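Local structure of SusD superfamily protein (Bacteroides fragilis NCTC 9343, 3NQP) at residues I392-G397 with A429-N434; M459-G464 with V469-G474. The protein probably binds sugars at the outer membrane as a member of the SusD family, contributing to glycan capture by Bacteroides fragilis. All blocks are in the same frame, centred on the assembly; numbering follows the deposited sequence.

Interaction 1 (I392-G397 with A429-N434)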
# COMPACT_ATOMS: atom_id res chain seq x y z
N ILE A 392 -12.05 -2.20 -12.87
CA ILE A 392 -13.49 -1.92 -13.04
C ILE A 392 -13.91 -2.26 -14.48
O ILE A 392 -14.93 -2.93 -14.70
CB ILE A 392 -13.84 -0.45 -12.68
CG1 ILE A 392 -13.68 -0.21 -11.16
CG2 ILE A 392 -15.25 -0.13 -13.14
CD1 ILE A 392 -13.65 1.33 -10.69
N ALA A 393 -13.10 -1.83 -15.46
CA ALA A 393 -13.33 -2.13 -16.86
C ALA A 393 -13.47 -3.64 -17.10
O ALA A 393 -14.41 -4.11 -17.78
CB ALA A 393 -12.16 -1.53 -17.76
N ASN A 394 -12.56 -4.40 -16.53
CA ASN A 394 -12.63 -5.85 -16.67
C ASN A 394 -13.98 -6.37 -16.12
O ASN A 394 -14.58 -7.24 -16.75
CB ASN A 394 -11.47 -6.59 -15.99
CG ASN A 394 -11.30 -7.99 -16.52
OD1 ASN A 394 -11.68 -8.25 -17.66
ND2 ASN A 394 -10.70 -8.90 -15.72
N MSE A 395 -14.48 -5.80 -15.02
CA MSE A 395 -15.77 -6.23 -14.47
C MSE A 395 -16.93 -5.89 -15.41
O MSE A 395 -17.86 -6.68 -15.56
CB MSE A 395 -16.06 -5.61 -13.09
CG MSE A 395 -15.23 -6.14 -11.95
SE MSE A 395 -15.46 -7.98 -11.59
CE MSE A 395 -17.25 -7.97 -10.82
N GLU A 396 -16.86 -4.73 -16.05
CA GLU A 396 -17.89 -4.28 -17.01
C GLU A 396 -17.91 -5.09 -18.28
O GLU A 396 -18.95 -5.23 -18.90
CB GLU A 396 -17.66 -2.84 -17.44
CG GLU A 396 -17.87 -1.79 -16.39
CD GLU A 396 -17.33 -0.39 -16.78
OE1 GLU A 396 -16.39 -0.23 -17.58
OE2 GLU A 396 -17.82 0.59 -16.23
N GLY A 397 -16.74 -5.54 -18.70
CA GLY A 397 -16.55 -6.10 -20.03
C GLY A 397 -15.92 -5.14 -21.05
O GLY A 397 -15.98 -5.41 -22.26
N ALA A 429 -11.03 -10.60 -24.86
CA ALA A 429 -12.29 -10.86 -24.18
C ALA A 429 -12.17 -11.80 -22.96
O ALA A 429 -13.11 -11.97 -22.18
CB ALA A 429 -13.33 -11.44 -25.19
N ASP A 430 -11.00 -12.39 -22.79
CA ASP A 430 -10.77 -13.32 -21.74
C ASP A 430 -10.57 -12.59 -20.42
O ASP A 430 -9.51 -11.93 -20.17
CB ASP A 430 -9.54 -14.16 -22.06
CG ASP A 430 -9.38 -15.32 -21.08
OD1 ASP A 430 -8.50 -15.25 -20.20
OD2 ASP A 430 -10.15 -16.26 -21.18
N PHE A 431 -11.58 -12.73 -19.54
CA PHE A 431 -11.56 -12.09 -18.24
C PHE A 431 -10.30 -12.45 -17.47
O PHE A 431 -9.67 -11.58 -16.87
CB PHE A 431 -12.79 -12.49 -17.41
CG PHE A 431 -12.84 -11.80 -16.07
CD1 PHE A 431 -12.12 -12.30 -14.98
CD2 PHE A 431 -13.63 -10.67 -15.89
CE1 PHE A 431 -12.14 -11.66 -13.74
CE2 PHE A 431 -13.65 -10.02 -14.62
CZ PHE A 431 -12.90 -10.54 -13.55
N THR A 432 -9.91 -13.71 -17.50
CA THR A 432 -8.79 -14.18 -16.70
C THR A 432 -7.50 -13.51 -17.18
O THR A 432 -6.66 -13.07 -16.39
CB THR A 432 -8.62 -15.71 -16.77
OG1 THR A 432 -9.81 -16.36 -16.26
CG2 THR A 432 -7.43 -16.18 -15.92
N THR A 433 -7.33 -13.44 -18.49
CA THR A 433 -6.06 -12.90 -19.03
C THR A 433 -5.97 -11.43 -18.60
O THR A 433 -4.91 -10.97 -18.19
CB THR A 433 -6.03 -13.03 -20.54
OG1 THR A 433 -6.21 -14.40 -20.87
CG2 THR A 433 -4.66 -12.52 -21.18
N ASN A 434 -7.08 -10.69 -18.71
CA ASN A 434 -7.16 -9.31 -18.30
C ASN A 434 -6.89 -9.13 -16.80
O ASN A 434 -6.09 -8.27 -16.42
CB ASN A 434 -8.53 -8.71 -18.58
CG ASN A 434 -8.77 -8.39 -20.07
OD1 ASN A 434 -7.84 -8.06 -20.83
ND2 ASN A 434 -10.02 -8.50 -20.47
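N394 joins F431 and N434 in a polar helix-to-helix contact, where the last turn of helix 382-396 meets the first turn of helix 431-445. With CG anti to its backbone N (chi1 -160°), N394 extends its amide over the F431 ring. The two planes are nearly parallel, 20° apart, and ND2 sits 3.2 Å above the ring plane, over its centre. The same ND2 donates a fairly straight bond, close to its amide plane, to F431 O at 3.1 Å, and a second one to E435 OE1. On the other branch, N394 OD1 accepts from N434 ND2 at 3.3 Å; that donor stands above the carbonyl plane, and the two amides are almost perpendicular. N434 is itself held by T428 O and the Y425 hydroxyl. At the ring edge, the selenium of selenomethionine M395 (SE) lies 4.1 Å from F431 CE2, a Met-aromatic contact. The second helix is N-capped by D430, whose OD1 accepts from T433 N at 2.8 Å. Donors and acceptors thus settle which end of the buried N394 amide is nitrogen, while the aromatic face and the bonds restrain its rotation.

Interaction 2 (M459-G464 with V469-G474); sequences MTLTKG and VFCKEG
The carboxylate of E473 is approached on one face by L461: methyl CD1 stands almost directly above CD, 3.7 Å away, and lies at the same distance from OE1. From the opposite face comes the ammonium group of K472, whose NZ forms a weak salt bridge, 3.5 Å long, with E473 OE2, well out of the carboxylate plane. The acid is therefore sandwiched between a methyl and a positive charge. The other flat group, the F470 ring, carries V469 CG1 over the centre of one face, 4.0 Å above its plane, a packing of neighbours along the chain.

Across the contact L461 does all the work on its side. Its chi1 (-170°) points the branch across the gap, and chi2 (71°) turns CD1 to E473 and CD2 to C471. CD1 also brushes the aliphatic part of E473, 3.8 Å from CB, with the two side chains crossing at roughly a right angle. CD2 instead approaches C471 SG at 4.1 Å, and L461 CB meets the same sulfur at 3.9 Å. A bend at chi2 of E473 (89°) folds the acid's stem back so that CB, CG and CD all lie near CD1. No hydrogen bond links the two segments; the contact is van der Waals packing, in which the methyl meets both the aliphatic stem and the flat face of the acid.

M459 pairs through its backbone with L468, and a 3-10 turn at 472-474 presents E473 after C471. The arrangement is plain packing between the two limbs of a chain reversal, within the long irregular connection from helix 452-458 to helix 498-503.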
# COMPACT_ATOMS: atom_id res chain seq x y z
N MSE A 459 -9.01 -9.47 -6.35
CA MSE A 459 -9.12 -9.90 -7.74
C MSE A 459 -9.52 -11.37 -7.78
O MSE A 459 -9.26 -12.15 -6.86
CB MSE A 459 -7.81 -9.62 -8.51
CG MSE A 459 -7.43 -8.15 -8.45
SE MSE A 459 -5.90 -7.71 -9.49
CE MSE A 459 -6.79 -7.40 -11.17
N THR A 460 -10.22 -11.72 -8.85
CA THR A 460 -10.82 -13.03 -9.02
C THR A 460 -10.40 -13.66 -10.35
O THR A 460 -10.08 -12.96 -11.33
CB THR A 460 -12.36 -12.94 -8.98
OG1 THR A 460 -12.84 -12.08 -10.02
CG2 THR A 460 -12.88 -12.41 -7.60
N LEU A 461 -10.44 -14.99 -10.43
CA LEU A 461 -9.89 -15.66 -11.59
C LEU A 461 -10.84 -15.46 -12.78
O LEU A 461 -10.41 -15.37 -13.92
CB LEU A 461 -9.67 -17.14 -11.27
CG LEU A 461 -8.88 -17.95 -12.29
CD1 LEU A 461 -7.38 -17.49 -12.22
CD2 LEU A 461 -9.11 -19.47 -12.01
N THR A 462 -12.15 -15.45 -12.48
CA THR A 462 -13.20 -15.21 -13.43
C THR A 462 -14.22 -14.25 -12.81
O THR A 462 -14.18 -14.01 -11.60
CB THR A 462 -13.94 -16.51 -13.82
OG1 THR A 462 -14.41 -17.16 -12.65
CG2 THR A 462 -13.02 -17.45 -14.58
N LYS A 463 -15.08 -13.66 -13.65
CA LYS A 463 -16.06 -12.71 -13.17
C LYS A 463 -16.92 -13.43 -12.18
O LYS A 463 -17.47 -14.45 -12.49
CB LYS A 463 -16.94 -12.19 -14.30
CG LYS A 463 -17.89 -11.05 -13.85
CD LYS A 463 -18.56 -10.42 -15.05
CE LYS A 463 -19.61 -9.41 -14.63
NZ LYS A 463 -20.85 -10.06 -14.19
N GLY A 464 -17.05 -12.89 -10.99
CA GLY A 464 -17.83 -13.53 -9.95
C GLY A 464 -17.19 -14.76 -9.34
O GLY A 464 -17.85 -15.45 -8.56
N VAL A 469 -6.03 -15.15 -4.32
CA VAL A 469 -5.23 -15.69 -3.22
C VAL A 469 -5.38 -17.24 -3.15
O VAL A 469 -4.45 -17.94 -2.73
CB VAL A 469 -5.62 -15.06 -1.87
CG1 VAL A 469 -7.07 -15.45 -1.53
CG2 VAL A 469 -4.68 -15.48 -0.75
N PHE A 470 -6.51 -17.77 -3.61
CA PHE A 470 -6.75 -19.23 -3.65
C PHE A 470 -6.38 -19.96 -4.95
O PHE A 470 -6.56 -21.20 -5.05
CB PHE A 470 -8.24 -19.52 -3.37
CG PHE A 470 -8.74 -19.07 -2.01
CD1 PHE A 470 -8.10 -19.46 -0.83
CD2 PHE A 470 -9.93 -18.34 -1.91
CE1 PHE A 470 -8.62 -19.08 0.43
CE2 PHE A 470 -10.45 -17.97 -0.65
CZ PHE A 470 -9.76 -18.32 0.53
N CYS A 471 -5.82 -19.24 -5.92
CA CYS A 471 -5.51 -19.81 -7.24
C CYS A 471 -4.01 -19.82 -7.47
O CYS A 471 -3.30 -18.87 -7.10
CB CYS A 471 -6.18 -18.99 -8.35
SG CYS A 471 -7.98 -18.79 -8.15
N LYS A 472 -3.52 -20.87 -8.12
CA LYS A 472 -2.11 -20.95 -8.46
C LYS A 472 -1.69 -19.76 -9.35
O LYS A 472 -0.54 -19.31 -9.30
CB LYS A 472 -1.75 -22.29 -9.13
CG LYS A 472 -2.44 -22.58 -10.46
CD LYS A 472 -1.95 -23.98 -11.05
CE LYS A 472 -2.49 -24.23 -12.46
NZ LYS A 472 -3.99 -24.03 -12.58
N GLU A 473 -2.64 -19.24 -10.13
CA GLU A 473 -2.40 -18.09 -10.99
C GLU A 473 -2.05 -16.80 -10.23
O GLU A 473 -1.39 -15.91 -10.79
CB GLU A 473 -3.60 -17.82 -11.92
CG GLU A 473 -3.82 -18.93 -12.93
CD GLU A 473 -4.73 -20.04 -12.42
OE1 GLU A 473 -4.97 -20.16 -11.22
OE2 GLU A 473 -5.19 -20.82 -13.25
N GLY A 474 -2.45 -16.72 -8.96
CA GLY A 474 -2.08 -15.56 -8.11
C GLY A 474 -0.67 -15.62 -7.50
O GLY A 474 -0.16 -14.60 -7.00

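How the interactions relate
Interactions 1 and 2 follow one another along the chain, yet their centres are only about 12 Å apart and the two touch directly. Helix 431-445 meets the 459-464 loop through T432 OG1 and L461 O, 2.6 Å apart in a probable hydrogen bond, while F431 CE1 packs 3.4 Å from T460 O. The end of helix 382-396 joins in, with M395 O 3.4 Å from K463 CE. E435 forms a second bridge: one carboxylate oxygen accepts from the N394 amide, the other from T460 N. L461 faces 469-474 with its side chain and helix 431-445 with its carbonyl, so L461 and E435 tie the two contacts together.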